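Ribosomal RNA small subunit methyltransferase E (Bacillus subtilis, PDB 1VHK) probably methylates the N3 position of a specific uridine in 16S ribosomal RNA of the assembled 30S subunit, using S-adenosyl-L-methionine as methyl donor. Local coordinates at residues K101-G106 and S145-V150. Residues are numbered along the deposited sequence; the frame is centred on the assembly and turned at random.
Sequences KGTELG and SYRNEV
Arg147 reaches across to the end of helix 94-104 and gives NH1 to the carbonyl O of Thr103, 2.8 Å away. The bond is bent, with an N-H...O angle of 135°, and the oxygen sits somewhat out of the guanidinium plane. CG2 of Thr103, turned away from the backbone N, lies 3.4 Å from Arg147 NH1, while OG1 turns back to Ile99 O. Gly106 lies over one face of the Arg147 guanidinium, its C 3.8 Å from CZ and set to one side; the backbone O of Glu149 lies over the opposite face. Bends at chi2 (-70°) and chi3 (-72°) fold the arginine chain into place. Within the SPOUT-clan RNA methyltransferase domain, this joins the end of helix 94-104 to the loop between helix 131-144 and strand 152-153. The helix ends in a Schellman motif, with Gly106 as the C-prime residue at positive phi: Ala107 N bonds to Gly102 O and Gly106 N to Thr103 O, so the latter oxygen accepts two donors. Arg147 NH2 bonds to Ala107 O and forms a salt bridge with Glu149 OE2 at 3.4 Å, and NE pairs with Glu78. A leucine here would probably leave the carboxylates of Glu78 and Glu149 without this positive partner, and Thr103 O at the helix end and Ala107 O just beyond it without this donor. Two residues earlier, Ser145 sets CB against Glu104 CA at 3.9 Å, and its OG bonds back to Ala141 O. Glu104 OE2 makes salt bridges to Lys101 NZ and to Arg235 of the second subunit, and OE1 hydrogen-bonds to that subunit's Thr238.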
loop_
_atom_site.group_PDB
_atom_site.type_symbol
_atom_site.label_atom_id
_atom_site.label_comp_id
_atom_site.label_asym_id
_atom_site.label_seq_id
_atom_site.Cartn_x
_atom_site.Cartn_y
_atom_site.Cartn_z
ATOM N N LYS A 101 1.170 -5.014 4.466
ATOM C CA LYS A 101 0.830 -4.168 3.301
ATOM C C LYS A 101 1.879 -4.337 2.228
ATOM O O LYS A 101 1.547 -4.579 1.053
ATOM C CB LYS A 101 0.518 -2.760 3.722
ATOM C CG LYS A 101 -0.181 -2.709 5.069
ATOM C CD LYS A 101 -1.642 -2.447 4.992
ATOM C CE LYS A 101 -2.450 -3.238 6.012
ATOM N NZ LYS A 101 -3.287 -4.265 5.295
ATOM N N GLY A 102 3.160 -4.406 2.660
ATOM C CA GLY A 102 4.265 -4.653 1.832
ATOM C C GLY A 102 4.055 -5.841 0.910
ATOM O O GLY A 102 4.495 -5.806 -0.253
ATOM N N THR A 103 3.575 -6.975 1.436
ATOM C CA THR A 103 3.300 -8.117 0.571
ATOM C C THR A 103 2.149 -7.756 -0.381
ATOM O O THR A 103 2.282 -7.941 -1.606
ATOM C CB THR A 103 2.986 -9.409 1.361
ATOM O OG1 THR A 103 4.061 -9.670 2.284
ATOM C CG2 THR A 103 2.852 -10.625 0.447
ATOM N N GLU A 104 1.052 -7.195 0.143
ATOM C CA GLU A 104 -0.056 -6.819 -0.749
ATOM C C GLU A 104 0.558 -6.004 -1.919
ATOM O O GLU A 104 0.335 -6.350 -3.064
ATOM C CB GLU A 104 -1.171 -6.025 -0.131
ATOM C CG GLU A 104 -1.737 -6.335 1.211
ATOM C CD GLU A 104 -2.805 -5.420 1.774
ATOM O OE1 GLU A 104 -3.652 -4.871 1.042
ATOM O OE2 GLU A 104 -2.863 -5.228 3.025
ATOM N N LEU A 105 1.407 -5.002 -1.648
ATOM C CA LEU A 105 2.010 -4.206 -2.654
ATOM C C LEU A 105 3.123 -4.780 -3.500
ATOM O O LEU A 105 3.740 -4.011 -4.278
ATOM C CB LEU A 105 2.422 -2.824 -2.094
ATOM C CG LEU A 105 1.219 -2.027 -1.572
ATOM C CD1 LEU A 105 1.663 -0.991 -0.559
ATOM C CD2 LEU A 105 0.426 -1.398 -2.716
ATOM N N GLY A 106 3.456 -6.057 -3.448
ATOM C CA GLY A 106 4.456 -6.647 -4.277
ATOM C C GLY A 106 5.850 -6.804 -3.784
ATOM O O GLY A 106 6.705 -7.293 -4.563
ATOM N N SER A 145 -3.785 -11.482 -1.531
ATOM C CA SER A 145 -3.502 -10.532 -2.589
ATOM C C SER A 145 -3.218 -11.178 -3.923
ATOM O O SER A 145 -2.909 -10.472 -4.892
ATOM C CB SER A 145 -2.342 -9.609 -2.209
ATOM O OG SER A 145 -1.170 -10.367 -2.033
ATOM N N TYR A 146 -3.242 -12.499 -3.963
ATOM C CA TYR A 146 -3.048 -13.254 -5.181
ATOM C C TYR A 146 -1.635 -13.129 -5.701
ATOM O O TYR A 146 -1.418 -12.978 -6.902
ATOM C CB TYR A 146 -4.074 -12.828 -6.250
ATOM C CG TYR A 146 -5.409 -13.497 -6.060
ATOM C CD1 TYR A 146 -6.179 -13.910 -7.128
ATOM C CD2 TYR A 146 -5.864 -13.827 -4.788
ATOM C CE1 TYR A 146 -7.369 -14.569 -6.948
ATOM C CE2 TYR A 146 -7.050 -14.497 -4.593
ATOM C CZ TYR A 146 -7.815 -14.861 -5.685
ATOM O OH TYR A 146 -9.023 -15.488 -5.470
ATOM N N ARG A 147 -0.685 -13.180 -4.784
ATOM C CA ARG A 147 0.723 -13.168 -5.183
ATOM C C ARG A 147 1.035 -14.565 -5.758
ATOM O O ARG A 147 0.273 -15.503 -5.532
ATOM C CB ARG A 147 1.606 -12.877 -3.971
ATOM C CG ARG A 147 1.664 -11.458 -3.511
ATOM C CD ARG A 147 2.406 -10.545 -4.484
ATOM N NE ARG A 147 3.836 -10.779 -4.494
ATOM C CZ ARG A 147 4.693 -10.391 -3.562
ATOM N NH1 ARG A 147 4.283 -9.709 -2.506
ATOM N NH2 ARG A 147 5.966 -10.697 -3.711
ATOM N N ASN A 148 2.062 -14.658 -6.584
ATOM C CA ASN A 148 2.499 -15.906 -7.167
ATOM C C ASN A 148 3.651 -16.487 -6.338
ATOM O O ASN A 148 4.152 -17.554 -6.677
ATOM C CB ASN A 148 2.977 -15.739 -8.604
ATOM C CG ASN A 148 1.821 -15.416 -9.545
ATOM O OD1 ASN A 148 1.336 -14.284 -9.503
ATOM N ND2 ASN A 148 1.393 -16.386 -10.348
ATOM N N GLU A 149 4.031 -15.766 -5.294
ATOM C CA GLU A 149 5.077 -16.105 -4.389
ATOM C C GLU A 149 4.815 -15.491 -2.998
ATOM O O GLU A 149 4.215 -14.430 -2.897
ATOM C CB GLU A 149 6.460 -15.579 -4.841
ATOM C CG GLU A 149 6.702 -14.121 -4.524
ATOM C CD GLU A 149 8.114 -13.684 -4.286
ATOM O OE1 GLU A 149 8.997 -13.923 -5.145
ATOM O OE2 GLU A 149 8.399 -13.055 -3.220
ATOM N N VAL A 150 5.398 -16.117 -1.993
ATOM C CA VAL A 150 5.332 -15.636 -0.616
ATOM C C VAL A 150 6.660 -14.971 -0.260
ATOM O O VAL A 150 7.729 -15.587 -0.349
ATOM C CB VAL A 150 5.097 -16.826 0.340
ATOM C CG1 VAL A 150 5.114 -16.349 1.781
ATOM C CG2 VAL A 150 3.794 -17.537 -0.039
#